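Local coordinates for arginase (Glaciozyma antarctica, PDB 5YNL), which probably hydrolyses L-arginine to L-ornithine and urea, as other arginases do, and is the cold-adapted enzyme of a psychrophilic yeast, at residues 85-90 and 95-100; 229-234 and 260-265; 255-258 and 264-267; 325-330 and 355-360. All blocks are in the same frame, centred on the assembly; numbering follows the deposited sequence.

Contact 1: 85-90 and 95-100; sequences GLLNDI and WTVDFA
The indole of W95 meets I90 at its edge: the carbonyl oxygen I90 O lies in the plane of the ring, 3.6 Å from W95 CD1. The second flat group, the F99 ring, is approached at a slant by the L87 side chain, whose CD2 methyl comes within 3.9 Å of F99 CD2. The two side chains cross at about a right angle. In W95, CG stands anti to the carbonyl carbon (chi1 -69°), which turns the indole away from the helix; its CB stays behind, 3.4 Å from I90 CG2, a close pairing of two carbons. The same I90 O accepts a bent hydrogen bond from W95 N, 3.3 Å long with an angle of 146° at the hydrogen.

This is the closing half of a parallel beta-alpha-beta crossover in the arginase alpha/beta fold. The chain leaves strand 57-63, passes through helices 77-83 and 86-92, and returns as strand 96-99, an outermost strand of the parallel sheet. Helix and strand run nearly antiparallel, at 147°, with their axes 8.4 Å apart. V97 fills the middle of the interface with both branches: CG1 lies 4.0 Å from L87 CG, and CG2 sits 3.7 Å from I90 CG2. The apolar layer continues onto strand 57-63, where I60 touches L87, V97 and F99, while A58 touches I90. Next to CD1 on the same indole ring, W95 NE1 is hydrogen-bonded to the carbonyl oxygen of L357, beyond the last helix.

Contact 2: 229-234 and 260-265; sequences VYIGLR and YGIGKV
I231 reaches helix 254-273 with both of its branches, and its two partners differ in closeness. The nearer is I262, whose CD1 meets the CG2 methyl of I231 at 4.0 Å, the two side chains crossing at about a right angle. The other is looser: CG1 and CG2 of I231 both stand 4.3 Å from V265 CG1, although both residues are buried and both point at each other from their backbones. I262 starts out less directly, since its CB does not aim at the strand. Its CG1 is anti to the backbone N (chi1 -162°), and the further bend at chi2 (72°) brings CD1 back to the isoleucine opposite.

In the arginase fold this is a helix lying on one face of the parallel sheet, packed on strand 228-233, which is next to the outermost strand 250-253. I231 also touches A269 further along the same helix and I314 of helix 308-320, so its side chain is held between two neighbouring helices. The outward side is another matter. I262 is partly exposed, and the turn that carries it includes the exposed K264. The helix is kinked here: the N atoms of I262 and G263 make no bond to the preceding turn, whereas V265 N again reaches G261 O, at 3.1 Å.

No polar group bridges the two segments. Strand and helix therefore meet here by dispersion and by the burial of methyl and methylene groups alone, with no hydrogen bond across the contact.

Contact 3: 255-258 and 264-267; sequences FHVD and KVVE
A chi1 of 160° sets V265 CG2 anti to its own carbonyl carbon and beside its own N, so that this methyl faces back along the chain to H256 and V257. The methyl does the closest touching: it lies 3.6 Å from H256 O, 4.0 Å from V257 CA and 4.3 Å from V257 CG2. In H256, by contrast, chi1 near -60° carries the imidazole away from the valine, and F255 CD2 rests 4.0 Å above one ring face, displaced toward the rim. The ring's ND1 is engaged with S253 N, just before the helix begins.

Residues eight apart in an unbroken alpha-helix would stand about 12 Å from each other along the axis. The CA atoms of V257 and V265 are only 6.3 Å apart. The contact thus records a sharp bend in helix 254-273, whose opening turn is folded over against the part that follows the kink. V265 fills the inside of that bend, with Y260 also touching it, and helix 308-320 flanks the two arms through E310 at V257 and through Y313 at V266.

Across the bend the chemistry is apolar apart from the carbonyl of H256, which meets a methyl and gains no hydrogen bond from it. The imidazole is turned the other way: since S253 N is a backbone amide, ND1 must serve as the acceptor, which ties the ring to the start of the helix.

Contact 4: 325-330 and 355-360; sequences VSLDIM and CALGET
A356 packs its methyl against L327 where the carboxyl end of helix 345-356 settles on strand 324-330, a central strand of the parallel arginase alpha/beta sheet. Just before it, C355 has its side chain against H312, C315 and E316 of helix 308-320, so the helix end lies against a neighbouring helix as well as the sheet. A356 CB then meets the fork of L327, 3.7 Å from CD2 and 4.2 Å from CD1. That fork is brought up by a chi1 of 169°, which sets CG of L327 anti to the backbone N.

L357 follows from the side. Its CB does not aim at the strand, but the end of the side chain swings closer, until CD1 is 4.1 Å from L327 CD2; the same side chain also touches L147 of the adjoining strand. One leucine methyl of the strand is thus shared by two successive residues, all three of them buried. G358 closes the helix end with a Schellman motif: its positive phi (121°) takes the chain out of helical geometry, and G358 N bonds to C355 O at 3.1 Å.

All four contacts belong to one alpha/beta domain and fall into two groups. Contacts 2 and 3 are nearly one cluster, their centres about 4 Å apart: they share V265, CG1 facing I231 and CG2 facing H256, and I262 CD1 packs on V257 CG2 at 4.0 Å. Contacts 1 and 4 lie about 12 Å apart between centres and are joined chiefly by packing of I90 CG2 on L357 CD2 at 4.0 Å, beside the 3.0 Å bond of W95 NE1 to L357 O. The groups stay separate: contact 1 is about 30 Å from contact 2, centre to centre. Arginases hold their manganese pair at the carboxyl ends of the central strands; none of these contacts includes a metal or ligand.

Contact 1: 85-90 and 95-100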
loop_
_atom_site.group_PDB
_atom_site.type_symbol
_atom_site.label_atom_id
_atom_site.label_comp_id
_atom_site.label_asym_id
_atom_site.label_seq_id
_atom_site.Cartn_x
_atom_site.Cartn_y
_atom_site.Cartn_z
ATOM N N GLY A 85 -0.373 -19.864 6.351
ATOM C CA GLY A 85 -1.783 -20.176 6.194
ATOM C C GLY A 85 -2.598 -19.004 5.660
ATOM O O GLY A 85 -3.829 -19.065 5.629
ATOM N N LEU A 86 -1.925 -17.944 5.222
ATOM C CA LEU A 86 -2.633 -16.805 4.657
ATOM C C LEU A 86 -3.579 -17.217 3.518
ATOM O O LEU A 86 -4.713 -16.710 3.415
ATOM C CB LEU A 86 -1.653 -15.768 4.132
ATOM C CG LEU A 86 -2.395 -14.623 3.446
ATOM C CD1 LEU A 86 -3.130 -13.838 4.517
ATOM C CD2 LEU A 86 -1.464 -13.740 2.615
ATOM N N LEU A 87 -3.104 -18.129 2.667
ATOM C CA LEU A 87 -3.867 -18.568 1.511
ATOM C C LEU A 87 -5.178 -19.210 1.958
ATOM O O LEU A 87 -6.249 -18.894 1.427
ATOM C CB LEU A 87 -3.044 -19.534 0.645
ATOM C CG LEU A 87 -2.280 -18.946 -0.542
ATOM C CD1 LEU A 87 -1.417 -17.775 -0.118
ATOM C CD2 LEU A 87 -1.423 -20.002 -1.172
ATOM N N ASN A 88 -5.084 -20.097 2.946
ATOM C CA ASN A 88 -6.249 -20.765 3.512
ATOM C C ASN A 88 -7.200 -19.773 4.232
ATOM O O ASN A 88 -8.429 -19.868 4.105
ATOM C CB ASN A 88 -5.783 -21.892 4.441
ATOM C CG ASN A 88 -6.889 -22.859 4.796
ATOM O OD1 ASN A 88 -7.259 -23.729 4.001
ATOM N ND2 ASN A 88 -7.412 -22.730 6.008
ATOM N N ASP A 89 -6.634 -18.814 4.968
ATOM C CA ASP A 89 -7.438 -17.764 5.599
ATOM C C ASP A 89 -8.301 -17.032 4.585
ATOM O O ASP A 89 -9.490 -16.803 4.811
ATOM C CB ASP A 89 -6.542 -16.742 6.314
ATOM C CG ASP A 89 -5.949 -17.279 7.600
ATOM O OD1 ASP A 89 -6.418 -18.327 8.079
ATOM O OD2 ASP A 89 -5.026 -16.633 8.135
ATOM N N ILE A 90 -7.684 -16.678 3.465
ATOM C CA ILE A 90 -8.344 -15.902 2.427
ATOM C C ILE A 90 -9.482 -16.716 1.808
ATOM O O ILE A 90 -10.595 -16.212 1.606
ATOM C CB ILE A 90 -7.320 -15.445 1.347
ATOM C CG1 ILE A 90 -6.394 -14.355 1.901
ATOM C CG2 ILE A 90 -8.005 -14.917 0.111
ATOM C CD1 ILE A 90 -5.427 -13.772 0.868
ATOM N N TRP A 95 -13.069 -16.040 -0.563
ATOM C CA TRP A 95 -12.260 -15.606 -1.704
ATOM C C TRP A 95 -11.601 -16.766 -2.468
ATOM O O TRP A 95 -11.175 -17.764 -1.857
ATOM C CB TRP A 95 -11.150 -14.689 -1.220
ATOM C CG TRP A 95 -11.586 -13.356 -0.725
ATOM C CD1 TRP A 95 -11.873 -13.007 0.564
ATOM C CD2 TRP A 95 -11.735 -12.159 -1.508
ATOM N NE1 TRP A 95 -12.206 -11.669 0.627
ATOM C CE2 TRP A 95 -12.133 -11.129 -0.631
ATOM C CE3 TRP A 95 -11.590 -11.867 -2.871
ATOM C CZ2 TRP A 95 -12.393 -9.838 -1.071
ATOM C CZ3 TRP A 95 -11.829 -10.589 -3.302
ATOM C CH2 TRP A 95 -12.231 -9.584 -2.407
ATOM N N THR A 96 -11.490 -16.633 -3.793
ATOM C CA THR A 96 -10.682 -17.570 -4.587
ATOM C C THR A 96 -9.283 -16.989 -4.799
ATOM O O THR A 96 -9.124 -15.779 -5.042
ATOM C CB THR A 96 -11.334 -17.947 -5.935
ATOM O OG1 THR A 96 -12.244 -19.028 -5.725
ATOM C CG2 THR A 96 -10.284 -18.395 -6.953
ATOM N N VAL A 97 -8.275 -17.848 -4.675
ATOM C CA VAL A 97 -6.894 -17.395 -4.653
ATOM C C VAL A 97 -6.171 -17.641 -5.971
ATOM O O VAL A 97 -6.129 -18.771 -6.480
ATOM C CB VAL A 97 -6.129 -18.017 -3.474
ATOM C CG1 VAL A 97 -4.632 -17.770 -3.600
ATOM C CG2 VAL A 97 -6.654 -17.448 -2.168
ATOM N N ASP A 98 -5.613 -16.566 -6.519
ATOM C CA ASP A 98 -4.783 -16.642 -7.703
ATOM C C ASP A 98 -3.344 -16.354 -7.289
ATOM O O ASP A 98 -2.928 -15.197 -7.233
ATOM C CB ASP A 98 -5.261 -15.618 -8.730
ATOM C CG ASP A 98 -4.624 -15.804 -10.088
ATOM O OD1 ASP A 98 -4.147 -16.925 -10.376
ATOM O OD2 ASP A 98 -4.615 -14.824 -10.871
ATOM N N PHE A 99 -2.604 -17.418 -6.976
ATOM C CA PHE A 99 -1.194 -17.349 -6.605
ATOM C C PHE A 99 -0.349 -18.234 -7.517
ATOM O O PHE A 99 -0.696 -19.398 -7.744
ATOM C CB PHE A 99 -1.020 -17.845 -5.176
ATOM C CG PHE A 99 0.392 -17.760 -4.671
ATOM C CD1 PHE A 99 1.131 -16.587 -4.818
ATOM C CD2 PHE A 99 0.977 -18.842 -4.026
ATOM C CE1 PHE A 99 2.453 -16.511 -4.336
ATOM C CE2 PHE A 99 2.272 -18.770 -3.544
ATOM C CZ PHE A 99 3.018 -17.612 -3.704
ATOM N N ALA A 100 0.776 -17.711 -8.003
ATOM C CA ALA A 100 1.628 -18.449 -8.943
ATOM C C ALA A 100 2.514 -19.495 -8.276
ATOM O O ALA A 100 3.417 -20.024 -8.916
ATOM C CB ALA A 100 2.484 -17.494 -9.747
#

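Contact 2: 229-234 and 260-265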
loop_
_atom_site.group_PDB
_atom_site.type_symbol
_atom_site.label_atom_id
_atom_site.label_comp_id
_atom_site.label_asym_id
_atom_site.label_seq_id
_atom_site.Cartn_x
_atom_site.Cartn_y
_atom_site.Cartn_z
ATOM N N VAL A 229 -3.008 10.165 0.568
ATOM C CA VAL A 229 -3.050 10.577 1.965
ATOM C C VAL A 229 -2.158 9.669 2.815
ATOM O O VAL A 229 -2.072 8.446 2.576
ATOM C CB VAL A 229 -4.517 10.695 2.507
ATOM C CG1 VAL A 229 -5.200 9.335 2.563
ATOM C CG2 VAL A 229 -4.553 11.363 3.875
ATOM N N TYR A 230 -1.468 10.277 3.781
ATOM C CA TYR A 230 -0.512 9.582 4.627
ATOM C C TYR A 230 -1.073 9.452 6.051
ATOM O O TYR A 230 -1.587 10.428 6.634
ATOM C CB TYR A 230 0.796 10.370 4.695
ATOM C CG TYR A 230 1.670 10.323 3.464
ATOM C CD1 TYR A 230 2.510 9.248 3.228
ATOM C CD2 TYR A 230 1.691 11.370 2.560
ATOM C CE1 TYR A 230 3.325 9.203 2.114
ATOM C CE2 TYR A 230 2.513 11.334 1.433
ATOM C CZ TYR A 230 3.324 10.244 1.224
ATOM O OH TYR A 230 4.140 10.186 0.117
ATOM N N ILE A 231 -0.969 8.251 6.611
ATOM C CA ILE A 231 -1.380 7.981 7.979
ATOM C C ILE A 231 -0.247 7.262 8.666
ATOM O O ILE A 231 0.225 6.227 8.145
ATOM C CB ILE A 231 -2.600 7.052 8.012
ATOM C CG1 ILE A 231 -3.787 7.755 7.347
ATOM C CG2 ILE A 231 -2.934 6.657 9.449
ATOM C CD1 ILE A 231 -4.960 6.852 6.997
ATOM N N GLY A 232 0.169 7.768 9.835
ATOM C CA GLY A 232 1.170 7.109 10.665
ATOM C C GLY A 232 2.545 7.756 10.645
ATOM O O GLY A 232 3.477 7.277 11.300
ATOM N N LEU A 233 2.681 8.847 9.892
ATOM C CA LEU A 233 3.971 9.520 9.736
ATOM C C LEU A 233 4.606 9.945 11.077
ATOM O O LEU A 233 3.907 10.376 12.021
ATOM C CB LEU A 233 3.843 10.730 8.811
ATOM C CG LEU A 233 3.550 10.500 7.323
ATOM C CD1 LEU A 233 3.530 11.854 6.593
ATOM C CD2 LEU A 233 4.569 9.573 6.678
ATOM N N ARG A 234 5.923 9.782 11.171
ATOM C CA ARG A 234 6.666 10.298 12.316
ATOM C C ARG A 234 8.074 10.768 11.919
ATOM O O ARG A 234 8.389 11.946 12.075
ATOM C CB ARG A 234 6.640 9.331 13.517
ATOM C CG ARG A 234 7.483 8.090 13.370
ATOM C CD ARG A 234 6.660 6.852 13.533
ATOM N NE ARG A 234 7.143 6.032 14.630
ATOM C CZ ARG A 234 7.067 4.705 14.655
ATOM N NH1 ARG A 234 6.525 4.062 13.626
ATOM N NH2 ARG A 234 7.527 4.021 15.704
ATOM N N TYR A 260 -6.705 13.144 17.392
ATOM C CA TYR A 260 -8.059 12.862 16.942
ATOM C C TYR A 260 -8.517 11.420 17.160
ATOM O O TYR A 260 -9.709 11.138 17.117
ATOM C CB TYR A 260 -8.191 13.196 15.457
ATOM C CG TYR A 260 -7.984 14.655 15.078
ATOM C CD1 TYR A 260 -8.931 15.609 15.389
ATOM C CD2 TYR A 260 -6.872 15.058 14.340
ATOM C CE1 TYR A 260 -8.764 16.933 15.011
ATOM C CE2 TYR A 260 -6.694 16.386 13.955
ATOM C CZ TYR A 260 -7.643 17.307 14.298
ATOM O OH TYR A 260 -7.488 18.623 13.934
ATOM N N GLY A 261 -7.579 10.492 17.351
ATOM C CA GLY A 261 -7.932 9.078 17.406
ATOM C C GLY A 261 -8.002 8.557 15.966
ATOM O O GLY A 261 -8.360 9.306 15.024
ATOM N N ILE A 262 -7.635 7.284 15.773
ATOM C CA ILE A 262 -7.578 6.710 14.428
ATOM C C ILE A 262 -8.954 6.703 13.783
ATOM O O ILE A 262 -9.059 6.711 12.576
ATOM C CB ILE A 262 -6.969 5.273 14.440
ATOM C CG1 ILE A 262 -6.502 4.835 13.033
ATOM C CG2 ILE A 262 -7.935 4.281 15.132
ATOM C CD1 ILE A 262 -5.237 5.526 12.509
ATOM N N GLY A 263 -10.009 6.711 14.588
ATOM C CA GLY A 263 -11.358 6.717 14.053
ATOM C C GLY A 263 -11.596 7.922 13.156
ATOM O O GLY A 263 -11.869 7.794 11.935
ATOM N N LYS A 264 -11.480 9.098 13.756
ATOM C CA LYS A 264 -11.663 10.321 13.008
ATOM C C LYS A 264 -10.599 10.496 11.908
ATOM O O LYS A 264 -10.876 11.017 10.830
ATOM C CB LYS A 264 -11.680 11.504 13.967
ATOM C CG LYS A 264 -12.152 12.761 13.311
ATOM C CD LYS A 264 -13.401 12.525 12.390
ATOM C CE LYS A 264 -14.119 13.849 12.117
ATOM N NZ LYS A 264 -14.645 14.469 13.396
ATOM N N VAL A 265 -9.388 10.034 12.166
ATOM C CA VAL A 265 -8.331 10.191 11.190
ATOM C C VAL A 265 -8.654 9.450 9.894
ATOM O O VAL A 265 -8.461 9.995 8.793
ATOM C CB VAL A 265 -6.960 9.755 11.735
ATOM C CG1 VAL A 265 -5.986 9.455 10.587
ATOM C CG2 VAL A 265 -6.385 10.833 12.646
#

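Contact 3: 255-258 and 264-267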
loop_
_atom_site.group_PDB
_atom_site.type_symbol
_atom_site.label_atom_id
_atom_site.label_comp_id
_atom_site.label_asym_id
_atom_site.label_seq_id
_atom_site.Cartn_x
_atom_site.Cartn_y
_atom_site.Cartn_z
ATOM N N PHE A 255 1.033 12.521 15.658
ATOM C CA PHE A 255 0.487 13.664 16.401
ATOM C C PHE A 255 -1.017 13.786 16.160
ATOM O O PHE A 255 -1.787 13.872 17.098
ATOM C CB PHE A 255 1.229 14.941 15.987
ATOM C CG PHE A 255 0.615 16.216 16.503
ATOM C CD1 PHE A 255 0.931 16.700 17.781
ATOM C CD2 PHE A 255 -0.234 16.973 15.701
ATOM C CE1 PHE A 255 0.398 17.916 18.246
ATOM C CE2 PHE A 255 -0.774 18.174 16.164
ATOM C CZ PHE A 255 -0.459 18.638 17.438
ATOM N N HIS A 256 -1.430 13.739 14.895
ATOM C CA HIS A 256 -2.849 13.783 14.527
ATOM C C HIS A 256 -3.575 12.515 14.957
ATOM O O HIS A 256 -4.766 12.569 15.317
ATOM C CB HIS A 256 -3.022 13.957 13.024
ATOM C CG HIS A 256 -2.399 15.205 12.486
ATOM N ND1 HIS A 256 -1.277 15.190 11.684
ATOM C CD2 HIS A 256 -2.755 16.507 12.630
ATOM C CE1 HIS A 256 -0.960 16.440 11.358
ATOM N NE2 HIS A 256 -1.842 17.251 11.915
ATOM N N VAL A 257 -2.895 11.364 14.915
ATOM C CA VAL A 257 -3.600 10.182 15.378
ATOM C C VAL A 257 -3.856 10.331 16.871
ATOM O O VAL A 257 -4.974 10.118 17.318
ATOM C CB VAL A 257 -2.880 8.879 15.074
ATOM C CG1 VAL A 257 -3.552 7.741 15.839
ATOM C CG2 VAL A 257 -2.843 8.622 13.529
ATOM N N ASP A 258 -2.844 10.731 17.634
ATOM C CA ASP A 258 -3.036 10.945 19.059
ATOM C C ASP A 258 -4.143 11.943 19.290
ATOM O O ASP A 258 -5.071 11.695 20.051
ATOM C CB ASP A 258 -1.748 11.454 19.715
ATOM C CG ASP A 258 -0.624 10.427 19.679
ATOM O OD1 ASP A 258 -0.915 9.193 19.784
ATOM O OD2 ASP A 258 0.552 10.875 19.530
ATOM N N LYS A 264 -11.480 9.098 13.756
ATOM C CA LYS A 264 -11.663 10.321 13.008
ATOM C C LYS A 264 -10.599 10.496 11.908
ATOM O O LYS A 264 -10.876 11.017 10.830
ATOM C CB LYS A 264 -11.680 11.504 13.967
ATOM C CG LYS A 264 -12.152 12.761 13.311
ATOM C CD LYS A 264 -13.401 12.525 12.390
ATOM C CE LYS A 264 -14.119 13.849 12.117
ATOM N NZ LYS A 264 -14.645 14.469 13.396
ATOM N N VAL A 265 -9.388 10.034 12.166
ATOM C CA VAL A 265 -8.331 10.191 11.190
ATOM C C VAL A 265 -8.654 9.450 9.894
ATOM O O VAL A 265 -8.461 9.995 8.793
ATOM C CB VAL A 265 -6.960 9.755 11.735
ATOM C CG1 VAL A 265 -5.986 9.455 10.587
ATOM C CG2 VAL A 265 -6.385 10.833 12.646
ATOM N N VAL A 266 -9.150 8.225 10.007
ATOM C CA VAL A 266 -9.448 7.470 8.805
ATOM C C VAL A 266 -10.612 8.098 8.042
ATOM O O VAL A 266 -10.620 8.125 6.825
ATOM C CB VAL A 266 -9.760 5.987 9.101
ATOM C CG1 VAL A 266 -10.191 5.279 7.811
ATOM C CG2 VAL A 266 -8.536 5.338 9.698
ATOM N N GLU A 267 -11.588 8.618 8.759
ATOM C CA GLU A 267 -12.700 9.264 8.075
ATOM C C GLU A 267 -12.274 10.548 7.355
ATOM O O GLU A 267 -12.741 10.812 6.248
ATOM C CB GLU A 267 -13.889 9.526 9.013
ATOM C CG GLU A 267 -14.512 8.251 9.569
ATOM C CD GLU A 267 -14.915 7.229 8.496
ATOM O OE1 GLU A 267 -14.144 6.262 8.234
ATOM O OE2 GLU A 267 -16.024 7.378 7.927
#

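Contact 4: 325-330 and 355-360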
loop_
_atom_site.group_PDB
_atom_site.type_symbol
_atom_site.label_atom_id
_atom_site.label_comp_id
_atom_site.label_asym_id
_atom_site.label_seq_id
_atom_site.Cartn_x
_atom_site.Cartn_y
_atom_site.Cartn_z
ATOM N N VAL A 325 -9.449 -2.083 -3.993
ATOM C CA VAL A 325 -9.078 -2.973 -5.087
ATOM C C VAL A 325 -7.648 -3.497 -4.947
ATOM O O VAL A 325 -7.328 -4.562 -5.464
ATOM C CB VAL A 325 -9.239 -2.308 -6.460
ATOM C CG1 VAL A 325 -10.719 -2.015 -6.749
ATOM C CG2 VAL A 325 -8.403 -1.024 -6.529
ATOM N N SER A 326 -6.798 -2.761 -4.235
ATOM C CA SER A 326 -5.413 -3.176 -4.039
ATOM C C SER A 326 -4.911 -2.938 -2.635
ATOM O O SER A 326 -5.167 -1.885 -2.035
ATOM C CB SER A 326 -4.477 -2.478 -5.017
ATOM O OG SER A 326 -4.434 -3.176 -6.236
ATOM N N LEU A 327 -4.178 -3.928 -2.139
ATOM C CA LEU A 327 -3.623 -3.932 -0.797
ATOM C C LEU A 327 -2.152 -4.324 -0.861
ATOM O O LEU A 327 -1.818 -5.413 -1.375
ATOM C CB LEU A 327 -4.364 -4.975 0.045
ATOM C CG LEU A 327 -3.791 -5.342 1.416
ATOM C CD1 LEU A 327 -3.840 -4.129 2.346
ATOM C CD2 LEU A 327 -4.563 -6.500 1.980
ATOM N N ASP A 328 -1.278 -3.451 -0.359
ATOM C CA ASP A 328 0.109 -3.831 -0.141
ATOM C C ASP A 328 0.328 -4.078 1.354
ATOM O O ASP A 328 -0.129 -3.284 2.196
ATOM C CB ASP A 328 1.074 -2.718 -0.538
ATOM C CG ASP A 328 0.803 -2.138 -1.901
ATOM O OD1 ASP A 328 0.178 -2.798 -2.766
ATOM O OD2 ASP A 328 1.259 -0.993 -2.097
ATOM N N ILE A 329 1.041 -5.148 1.681
ATOM C CA ILE A 329 1.480 -5.365 3.048
ATOM C C ILE A 329 3.005 -5.416 2.964
ATOM O O ILE A 329 3.575 -6.444 2.545
ATOM C CB ILE A 329 0.968 -6.707 3.604
ATOM C CG1 ILE A 329 -0.551 -6.824 3.470
ATOM C CG2 ILE A 329 1.460 -6.922 5.052
ATOM C CD1 ILE A 329 -1.358 -6.082 4.532
ATOM N N MET A 330 3.674 -4.327 3.336
ATOM C CA MET A 330 5.094 -4.202 3.038
ATOM C C MET A 330 5.987 -4.362 4.277
ATOM O O MET A 330 5.515 -4.257 5.417
ATOM C CB MET A 330 5.342 -2.841 2.378
ATOM C CG MET A 330 4.534 -2.583 1.101
ATOM S SD MET A 330 5.029 -3.527 -0.367
ATOM C CE MET A 330 4.367 -2.481 -1.666
ATOM N N CYS A 355 -8.571 -9.024 7.415
ATOM C CA CYS A 355 -9.356 -7.897 7.804
ATOM C C CYS A 355 -9.664 -6.996 6.620
ATOM O O CYS A 355 -10.810 -6.585 6.400
ATOM C CB CYS A 355 -8.516 -7.123 8.801
ATOM S SG CYS A 355 -9.463 -6.008 9.718
ATOM N N ALA A 356 -8.624 -6.690 5.853
ATOM C CA ALA A 356 -8.758 -5.798 4.718
ATOM C C ALA A 356 -9.680 -6.417 3.689
ATOM O O ALA A 356 -10.355 -5.693 2.956
ATOM C CB ALA A 356 -7.389 -5.484 4.093
ATOM N N LEU A 357 -9.691 -7.746 3.638
ATOM C CA LEU A 357 -10.444 -8.480 2.633
ATOM C C LEU A 357 -11.891 -8.747 3.067
ATOM O O LEU A 357 -12.705 -9.221 2.272
ATOM C CB LEU A 357 -9.735 -9.799 2.241
ATOM C CG LEU A 357 -8.947 -9.685 0.932
ATOM C CD1 LEU A 357 -7.919 -8.598 1.060
ATOM C CD2 LEU A 357 -8.267 -10.994 0.515
ATOM N N GLY A 358 -12.226 -8.438 4.311
ATOM C CA GLY A 358 -13.606 -8.574 4.727
ATOM C C GLY A 358 -13.900 -9.498 5.891
ATOM O O GLY A 358 -15.047 -9.933 6.063
ATOM N N GLU A 359 -12.881 -9.809 6.688
ATOM C CA GLU A 359 -13.125 -10.447 7.977
ATOM C C GLU A 359 -13.614 -9.334 8.905
ATOM O O GLU A 359 -12.851 -8.429 9.250
ATOM C CB GLU A 359 -11.856 -11.105 8.528
ATOM N N THR A 360 -14.892 -9.378 9.275
ATOM C CA THR A 360 -15.487 -8.316 10.087
ATOM C C THR A 360 -15.457 -8.675 11.572
ATOM O O THR A 360 -15.066 -7.857 12.415
ATOM C CB THR A 360 -16.929 -8.007 9.657
ATOM O OG1 THR A 360 -17.143 -8.467 8.317
ATOM C CG2 THR A 360 -17.196 -6.507 9.732
#